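Local coordinates for PGRP-Hd - Peptidoglycan recognition protein homologue (Alvinella pompejana, PDB 3EP1), which probably recognises bacterial peptidoglycan in innate immunity, using a fold related to that of N-acetylmuramoyl-L-alanine amidases, at residues N23-E28 with A141-S146; I29-T34 with I111-I116; G74-K79 with V99-K104. One frame throughout, in Å; residues are numbered along the deposited sequence.

Interaction 1: residues N23-E28 with A141-S146; sequences NGRADE and AAEELS
The flat guanidinium of R25 meets S146 at its edge, where R25 NH2 comes to 4.2 Å from S146 CB near the plane of the group. This arginine borders a short parallel β bridge that joins the start of strand 26-33 to strand 145-146, just after helix 126-141 has ended. E143, left-handed with phi 63°, is the C' residue of the Schellman motif closing that helix, and the turn brings the chain back alongside A26. Two backbone bonds make the bridge: A26 N gives to E144 O at 3.0 Å, and A26 O receives S146 N at 2.9 Å. The latter carbonyl also has a CA-H contact from L145 CA. On the buried side of the bridge A26 and L145 pack together, L145 CD2 lying 3.8 Å from A26 CB. CG of L145 stands anti to its own carbonyl carbon (chi1 -65°), and the small A26 leaves room for the leucine end beside I111, W96 and I136. The outer side is polar, suiting long charged chains that can reach into water. There R25 runs past E143, whose OE2 stays 5.1 Å from R25 NH1, too far for a salt bridge, and makes a weak hydrogen bond to S4 of the second subunit. At the far end S146 OG rests against the D27 backbone, 3.3 Å from D27 CA.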
loop_
_atom_site.group_PDB
_atom_site.type_symbol
_atom_site.label_atom_id
_atom_site.label_comp_id
_atom_site.label_asym_id
_atom_site.label_seq_id
_atom_site.Cartn_x
_atom_site.Cartn_y
_atom_site.Cartn_z
ATOM N N ASN A 23 -4.163 -11.622 15.480
ATOM C CA ASN A 23 -5.597 -11.758 15.220
ATOM C C ASN A 23 -6.236 -10.381 15.054
ATOM O O ASN A 23 -6.335 -9.616 16.016
ATOM C CB ASN A 23 -6.275 -12.511 16.365
ATOM N N GLY A 24 -6.662 -10.068 13.835
ATOM C CA GLY A 24 -7.293 -8.787 13.586
ATOM C C GLY A 24 -6.316 -7.713 13.147
ATOM O O GLY A 24 -5.103 -7.838 13.349
ATOM N N ARG A 25 -6.844 -6.659 12.533
ATOM C CA ARG A 25 -6.007 -5.560 12.090
ATOM C C ARG A 25 -5.428 -4.866 13.310
ATOM O O ARG A 25 -5.827 -5.134 14.454
ATOM C CB ARG A 25 -6.814 -4.542 11.289
ATOM C CG ARG A 25 -7.314 -5.041 9.955
ATOM C CD ARG A 25 -8.809 -5.266 10.003
ATOM N NE ARG A 25 -9.497 -4.049 10.412
ATOM C CZ ARG A 25 -10.811 -3.867 10.328
ATOM N NH1 ARG A 25 -11.582 -4.829 9.849
ATOM N NH2 ARG A 25 -11.350 -2.718 10.713
ATOM N N ALA A 26 -4.475 -3.980 13.063
ATOM C CA ALA A 26 -3.855 -3.230 14.135
ATOM C C ALA A 26 -4.597 -1.915 14.112
ATOM O O ALA A 26 -4.843 -1.359 13.040
ATOM C CB ALA A 26 -2.374 -3.021 13.851
ATOM N N ASP A 27 -4.982 -1.428 15.284
ATOM C CA ASP A 27 -5.704 -0.183 15.349
ATOM C C ASP A 27 -4.825 0.967 15.804
ATOM O O ASP A 27 -5.283 2.101 15.893
ATOM C CB ASP A 27 -6.947 -0.334 16.239
ATOM C CG ASP A 27 -6.618 -0.784 17.650
ATOM O OD1 ASP A 27 -5.819 -1.723 17.824
ATOM O OD2 ASP A 27 -7.184 -0.204 18.591
ATOM N N GLU A 28 -3.555 0.682 16.079
ATOM C CA GLU A 28 -2.640 1.746 16.481
ATOM C C GLU A 28 -1.180 1.530 16.072
ATOM O O GLU A 28 -0.678 0.409 16.047
ATOM C CB GLU A 28 -2.753 2.015 17.992
ATOM C CG GLU A 28 -2.536 0.819 18.899
ATOM C CD GLU A 28 -3.094 1.065 20.292
ATOM O OE1 GLU A 28 -2.967 0.182 21.166
ATOM O OE2 GLU A 28 -3.668 2.152 20.503
ATOM N N ALA A 141 -5.185 0.413 3.163
ATOM C CA ALA A 141 -5.746 -0.064 1.910
ATOM C C ALA A 141 -5.751 -1.591 1.893
ATOM O O ALA A 141 -6.721 -2.206 1.443
ATOM C CB ALA A 141 -4.937 0.475 0.735
ATOM N N ALA A 142 -4.672 -2.192 2.397
ATOM C CA ALA A 142 -4.541 -3.651 2.445
ATOM C C ALA A 142 -5.228 -4.274 3.656
ATOM O O ALA A 142 -5.101 -5.471 3.900
ATOM C CB ALA A 142 -3.078 -4.050 2.434
ATOM N N GLU A 143 -5.946 -3.458 4.418
ATOM C CA GLU A 143 -6.666 -3.940 5.587
ATOM C C GLU A 143 -5.761 -4.516 6.687
ATOM O O GLU A 143 -6.156 -5.439 7.393
ATOM C CB GLU A 143 -7.696 -4.991 5.144
ATOM C CG GLU A 143 -9.062 -4.897 5.822
ATOM C CD GLU A 143 -10.187 -5.414 4.930
ATOM O OE1 GLU A 143 -10.056 -6.536 4.381
ATOM O OE2 GLU A 143 -11.205 -4.699 4.774
ATOM N N GLU A 144 -4.554 -3.981 6.832
ATOM C CA GLU A 144 -3.640 -4.453 7.878
ATOM C C GLU A 144 -3.771 -3.528 9.092
ATOM O O GLU A 144 -3.517 -3.923 10.232
ATOM C CB GLU A 144 -2.193 -4.458 7.377
ATOM C CG GLU A 144 -1.907 -5.454 6.261
ATOM C CD GLU A 144 -1.928 -6.903 6.722
ATOM O OE1 GLU A 144 -1.621 -7.793 5.898
ATOM O OE2 GLU A 144 -2.243 -7.164 7.904
ATOM N N LEU A 145 -4.166 -2.291 8.820
ATOM C CA LEU A 145 -4.378 -1.276 9.839
ATOM C C LEU A 145 -5.829 -0.815 9.697
ATOM O O LEU A 145 -6.321 -0.684 8.584
ATOM C CB LEU A 145 -3.469 -0.068 9.597
ATOM C CG LEU A 145 -1.950 -0.173 9.681
ATOM C CD1 LEU A 145 -1.345 1.151 9.260
ATOM C CD2 LEU A 145 -1.538 -0.529 11.102
ATOM N N SER A 146 -6.498 -0.550 10.817
ATOM C CA SER A 146 -7.886 -0.089 10.784
ATOM C C SER A 146 -7.958 1.297 10.143
ATOM O O SER A 146 -6.948 1.992 10.059
ATOM C CB SER A 146 -8.469 -0.048 12.195
ATOM O OG SER A 146 -7.739 0.842 13.013
#

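Interaction 2: residues I29-T34 with I111-I116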
loop_
_atom_site.group_PDB
_atom_site.type_symbol
_atom_site.label_atom_id
_atom_site.label_comp_id
_atom_site.label_asym_id
_atom_site.label_seq_id
_atom_site.Cartn_x
_atom_site.Cartn_y
_atom_site.Cartn_z
ATOM N N ILE A 29 -0.514 2.626 15.728
ATOM C CA ILE A 29 0.884 2.588 15.312
ATOM C C ILE A 29 1.765 3.268 16.355
ATOM O O ILE A 29 1.578 4.446 16.659
ATOM C CB ILE A 29 1.095 3.316 13.960
ATOM C CG1 ILE A 29 0.367 2.585 12.827
ATOM C CG2 ILE A 29 2.576 3.398 13.647
ATOM C CD1 ILE A 29 -1.139 2.670 12.868
ATOM N N PHE A 30 2.723 2.531 16.902
ATOM C CA PHE A 30 3.623 3.095 17.904
ATOM C C PHE A 30 4.939 3.519 17.276
ATOM O O PHE A 30 5.625 2.708 16.661
ATOM C CB PHE A 30 3.876 2.078 19.022
ATOM C CG PHE A 30 2.677 1.825 19.883
ATOM C CD1 PHE A 30 2.139 2.851 20.662
ATOM C CD2 PHE A 30 2.057 0.582 19.889
ATOM C CE1 PHE A 30 0.998 2.641 21.431
ATOM C CE2 PHE A 30 0.911 0.360 20.657
ATOM C CZ PHE A 30 0.382 1.393 21.428
ATOM N N LEU A 31 5.286 4.795 17.442
ATOM C CA LEU A 31 6.518 5.348 16.882
ATOM C C LEU A 31 7.677 5.411 17.867
ATOM O O LEU A 31 7.559 5.991 18.949
ATOM C CB LEU A 31 6.267 6.752 16.321
ATOM C CG LEU A 31 5.838 6.887 14.855
ATOM C CD1 LEU A 31 5.730 8.360 14.500
ATOM C CD2 LEU A 31 6.856 6.222 13.942
ATOM N N TRP A 32 8.796 4.810 17.481
ATOM C CA TRP A 32 10.001 4.790 18.306
ATOM C C TRP A 32 11.187 5.196 17.465
ATOM O O TRP A 32 11.283 4.807 16.311
ATOM C CB TRP A 32 10.285 3.390 18.841
ATOM C CG TRP A 32 9.326 2.904 19.846
ATOM C CD1 TRP A 32 8.095 2.365 19.619
ATOM C CD2 TRP A 32 9.524 2.884 21.263
ATOM N NE1 TRP A 32 7.514 2.003 20.808
ATOM C CE2 TRP A 32 8.367 2.311 21.835
ATOM C CE3 TRP A 32 10.570 3.294 22.105
ATOM C CZ2 TRP A 32 8.223 2.133 23.214
ATOM C CZ3 TRP A 32 10.428 3.116 23.477
ATOM C CH2 TRP A 32 9.260 2.538 24.017
ATOM N N GLN A 33 12.094 5.967 18.047
ATOM C CA GLN A 33 13.288 6.396 17.337
ATOM C C GLN A 33 14.414 5.462 17.773
ATOM O O GLN A 33 14.437 5.028 18.929
ATOM C CB GLN A 33 13.650 7.827 17.726
ATOM C CG GLN A 33 14.352 7.932 19.069
ATOM C CD GLN A 33 14.652 9.359 19.469
ATOM O OE1 GLN A 33 15.201 10.131 18.689
ATOM N NE2 GLN A 33 14.300 9.712 20.698
ATOM N N THR A 34 15.336 5.140 16.867
ATOM C CA THR A 34 16.445 4.272 17.243
ATOM C C THR A 34 17.438 5.045 18.114
ATOM O O THR A 34 18.292 4.460 18.783
ATOM C CB THR A 34 17.141 3.659 16.007
ATOM O OG1 THR A 34 17.607 4.689 15.130
ATOM C CG2 THR A 34 16.162 2.764 15.264
ATOM N N ILE A 111 1.114 -1.887 15.457
ATOM C CA ILE A 111 2.275 -1.982 14.591
ATOM C C ILE A 111 3.372 -1.078 15.157
ATOM O O ILE A 111 3.142 0.093 15.450
ATOM C CB ILE A 111 1.917 -1.542 13.158
ATOM C CG1 ILE A 111 1.058 -2.613 12.499
ATOM C CG2 ILE A 111 3.173 -1.298 12.348
ATOM C CD1 ILE A 111 1.785 -3.914 12.286
ATOM N N GLY A 112 4.557 -1.639 15.336
ATOM C CA GLY A 112 5.659 -0.864 15.862
ATOM C C GLY A 112 6.547 -0.424 14.722
ATOM O O GLY A 112 7.015 -1.245 13.942
ATOM N N VAL A 113 6.762 0.879 14.614
ATOM C CA VAL A 113 7.599 1.421 13.563
ATOM C C VAL A 113 8.753 2.195 14.180
ATOM O O VAL A 113 8.547 3.103 14.974
ATOM C CB VAL A 113 6.814 2.379 12.641
ATOM C CG1 VAL A 113 7.731 2.902 11.549
ATOM C CG2 VAL A 113 5.619 1.677 12.026
ATOM N N ALA A 114 9.970 1.822 13.821
ATOM C CA ALA A 114 11.146 2.510 14.332
ATOM C C ALA A 114 11.623 3.487 13.273
ATOM O O ALA A 114 11.657 3.147 12.088
ATOM C CB ALA A 114 12.251 1.514 14.640
ATOM N N VAL A 115 11.962 4.705 13.694
ATOM C CA VAL A 115 12.480 5.710 12.770
ATOM C C VAL A 115 13.971 5.841 13.079
ATOM O O VAL A 115 14.375 6.160 14.201
ATOM C CB VAL A 115 11.738 7.070 12.911
ATOM C CG1 VAL A 115 10.299 6.900 12.456
ATOM C CG2 VAL A 115 11.789 7.575 14.346
ATOM N N ILE A 116 14.782 5.572 12.066
ATOM C CA ILE A 116 16.223 5.567 12.217
ATOM C C ILE A 116 16.900 6.918 12.376
ATOM O O ILE A 116 17.093 7.645 11.412
ATOM C CB ILE A 116 16.858 4.788 11.052
ATOM C CG1 ILE A 116 16.167 3.422 10.923
ATOM C CG2 ILE A 116 18.339 4.608 11.297
ATOM C CD1 ILE A 116 16.662 2.545 9.786
#
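L31 and V115 meet at about a right angle, L31 CD2 lying 3.8 Å from V115 CG1, in the tightly packed face of a parallel strand pair at the centre of the mixed sheet of the peptidoglycan recognition fold. The same face carries I29 and V113, side by side with their CG2 methyls 3.9 Å apart. Branched residues fit here because their methyls fill the space between sheet and helices: L132, L135 and L128 of helix 126-141 and F162 of helix 160-167 close over L31, V113 and V115. The other face is more open only at W32, which stays partly exposed to solvent. F30 and W32 turn there opposite G112 and A114, whose lack of bulk leaves the large rings to pack on T103 of a neighbouring loop. Five backbone hydrogen bonds join the two segments edge to edge, with the strand directions 28° apart; V115 N to W32 O, at 2.7 Å, is the shortest. V115 holds CG2 between its backbone N and carbonyl carbon, which sets that methyl against the opposite chain, 3.4 Å from W32 O. Beyond Q33, T34 N still bonds V115 O, while T34 OG1, hydrogen-bonded to T38 and G117, lies 3.3 Å from I116 CA.

Interaction 3: residues G74-K79 with V99-K104; sequences GNDDIK and VGQHTK
Two donors grip Q101 OE1: D76 N at 3.0 Å, in the carbonyl plane on a lone pair, and R94 NH2. The glutamine thus ties together two irregular loops of the peptidoglycan recognition fold: loop 74-79, which follows helix 59-72, and loop 99-104, which comes after strand 90-92. G74, with positive phi in a Schellman motif, ends that helix and starts the first loop. The Q101 chain is extended beyond CG (chi2 168°), long enough to carry its amide across to D76. The nitrogen of the same amide is used too: Q101 NE2 gives to a water at 2.9 Å, and that water donates to G74 O and, weakly, to D76 OD1, an oxygen held also by R18 in a salt bridge. The side chain of N75 slides past that of Q101 in the opposite direction, their amide planes 75° apart, with N75 OD1 3.7 Å from Q101 CD. With an alanine here, D76 N and the water would probably each lose a partner, and R94 one of its acceptors, leaving the two loops joined less firmly.

A backbone bond forms the second tie: Q101 N reaches K79 O at 3.2 Å, again in the carbonyl plane on a lone pair. The neighbouring G100 suits this place because any CB would collide with K79 O and with the H102 ring. R94 reinforces the same corner, bonding I78 O, D77 O and V99 O. The aliphatic part of K79 follows the peptide of Q101, K79 CG lying 3.3 Å from Q101 O, before the extended chain leads off. H102 presents a ring edge to the lysine carbonyl: K79 O lies in the plane of the ring, 3.4 Å from H102 CD2.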
loop_
_atom_site.group_PDB
_atom_site.type_symbol
_atom_site.label_atom_id
_atom_site.label_comp_id
_atom_site.label_asym_id
_atom_site.label_seq_id
_atom_site.Cartn_x
_atom_site.Cartn_y
_atom_site.Cartn_z
ATOM N N GLY A 74 17.025 -11.317 24.263
ATOM C CA GLY A 74 15.984 -12.310 24.464
ATOM C C GLY A 74 14.716 -12.195 23.628
ATOM O O GLY A 74 13.787 -12.978 23.818
ATOM N N ASN A 75 14.656 -11.230 22.713
ATOM C CA ASN A 75 13.473 -11.077 21.871
ATOM C C ASN A 75 13.420 -12.163 20.795
ATOM O O ASN A 75 14.450 -12.737 20.425
ATOM C CB ASN A 75 13.454 -9.689 21.213
ATOM C CG ASN A 75 13.285 -8.565 22.223
ATOM O OD1 ASN A 75 12.321 -8.545 22.981
ATOM N ND2 ASN A 75 14.221 -7.627 22.237
ATOM N N ASP A 76 12.218 -12.439 20.297
ATOM C CA ASP A 76 12.014 -13.446 19.261
ATOM C C ASP A 76 12.517 -13.009 17.884
ATOM O O ASP A 76 12.577 -13.822 16.965
ATOM C CB ASP A 76 10.521 -13.780 19.115
ATOM C CG ASP A 76 9.938 -14.441 20.346
ATOM O OD1 ASP A 76 10.696 -15.109 21.076
ATOM O OD2 ASP A 76 8.714 -14.310 20.565
ATOM N N ASP A 77 12.859 -11.729 17.745
ATOM C CA ASP A 77 13.305 -11.176 16.469
ATOM C C ASP A 77 13.472 -9.674 16.661
ATOM O O ASP A 77 13.267 -9.170 17.762
ATOM C CB ASP A 77 12.233 -11.469 15.406
ATOM C CG ASP A 77 12.634 -11.030 14.005
ATOM O OD1 ASP A 77 13.836 -10.857 13.730
ATOM O OD2 ASP A 77 11.722 -10.880 13.169
ATOM N N ILE A 78 13.864 -8.967 15.604
ATOM C CA ILE A 78 14.009 -7.517 15.688
ATOM C C ILE A 78 12.658 -7.039 16.256
ATOM O O ILE A 78 11.613 -7.583 15.899
ATOM C CB ILE A 78 14.325 -6.922 14.273
ATOM C CG1 ILE A 78 14.758 -5.463 14.393
ATOM C CG2 ILE A 78 13.124 -7.079 13.341
ATOM C CD1 ILE A 78 15.298 -4.898 13.099
ATOM N N LYS A 79 12.692 -6.061 17.160
ATOM C CA LYS A 79 11.501 -5.535 17.846
ATOM C C LYS A 79 10.358 -4.916 17.047
ATOM O O LYS A 79 9.193 -5.011 17.444
ATOM C CB LYS A 79 11.913 -4.495 18.888
ATOM C CG LYS A 79 12.828 -4.992 19.978
ATOM C CD LYS A 79 13.198 -3.845 20.900
ATOM C CE LYS A 79 14.228 -4.275 21.923
ATOM N NZ LYS A 79 14.768 -3.107 22.664
ATOM N N VAL A 99 2.946 -10.079 15.765
ATOM C CA VAL A 99 3.115 -9.308 16.996
ATOM C C VAL A 99 4.586 -8.988 17.267
ATOM O O VAL A 99 5.449 -9.868 17.215
ATOM C CB VAL A 99 2.525 -10.054 18.224
ATOM C CG1 VAL A 99 1.021 -10.260 18.049
ATOM C CG2 VAL A 99 3.207 -11.390 18.387
ATOM N N GLY A 100 4.867 -7.715 17.539
ATOM C CA GLY A 100 6.229 -7.308 17.817
ATOM C C GLY A 100 6.490 -7.252 19.312
ATOM O O GLY A 100 5.672 -7.720 20.103
ATOM N N GLN A 101 7.634 -6.685 19.685
ATOM C CA GLN A 101 8.018 -6.518 21.085
ATOM C C GLN A 101 8.669 -5.135 21.187
ATOM O O GLN A 101 9.852 -5.007 21.479
ATOM C CB GLN A 101 8.988 -7.634 21.504
ATOM C CG GLN A 101 8.306 -9.001 21.601
ATOM C CD GLN A 101 9.275 -10.166 21.740
ATOM O OE1 GLN A 101 10.007 -10.497 20.808
ATOM N NE2 GLN A 101 9.279 -10.792 22.911
ATOM N N HIS A 102 7.858 -4.109 20.941
ATOM C CA HIS A 102 8.294 -2.714 20.934
ATOM C C HIS A 102 7.649 -1.815 21.989
ATOM O O HIS A 102 8.262 -0.851 22.450
ATOM C CB HIS A 102 8.035 -2.134 19.545
ATOM C CG HIS A 102 6.682 -2.475 19.001
ATOM N ND1 HIS A 102 5.534 -1.826 19.398
ATOM C CD2 HIS A 102 6.288 -3.438 18.132
ATOM C CE1 HIS A 102 4.490 -2.374 18.800
ATOM N NE2 HIS A 102 4.921 -3.355 18.027
ATOM N N THR A 103 6.410 -2.104 22.360
ATOM C CA THR A 103 5.739 -1.294 23.368
ATOM C C THR A 103 5.117 -2.221 24.412
ATOM O O THR A 103 4.014 -2.736 24.231
ATOM C CB THR A 103 4.657 -0.400 22.735
ATOM O OG1 THR A 103 3.581 -1.217 22.263
ATOM C CG2 THR A 103 5.227 0.368 21.565
ATOM N N LYS A 104 5.847 -2.422 25.504
ATOM C CA LYS A 104 5.424 -3.314 26.576
ATOM C C LYS A 104 3.949 -3.209 26.906
ATOM O O LYS A 104 3.444 -2.133 27.222
ATOM C CB LYS A 104 6.261 -3.067 27.833
HETATM O O HOH W 1 10.789 -13.182 23.526
#

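Strand 26-33 links interactions 1 and 2, whose centres lie 16 Å apart: its first residues pair with 145-146, and it then continues beside 110-115. At the junction E28 O probably bonds I111 N (3.0 Å), and L145 CD2 packs on I111 CG1 at 3.6 Å. Interaction 3, centred 12 Å from interaction 2, reaches the sheet face that bears F30, W32 and G112; T103 OG1 comes to 3.3 Å from F30 CD2, and H102 NE2 lies 3.2 Å from G112 N. In relatives this side of the sheet floors the peptidoglycan groove, so 99-104 probably borders it. Interactions 1 and 3 do not touch, their nearest atoms about 6 Å apart.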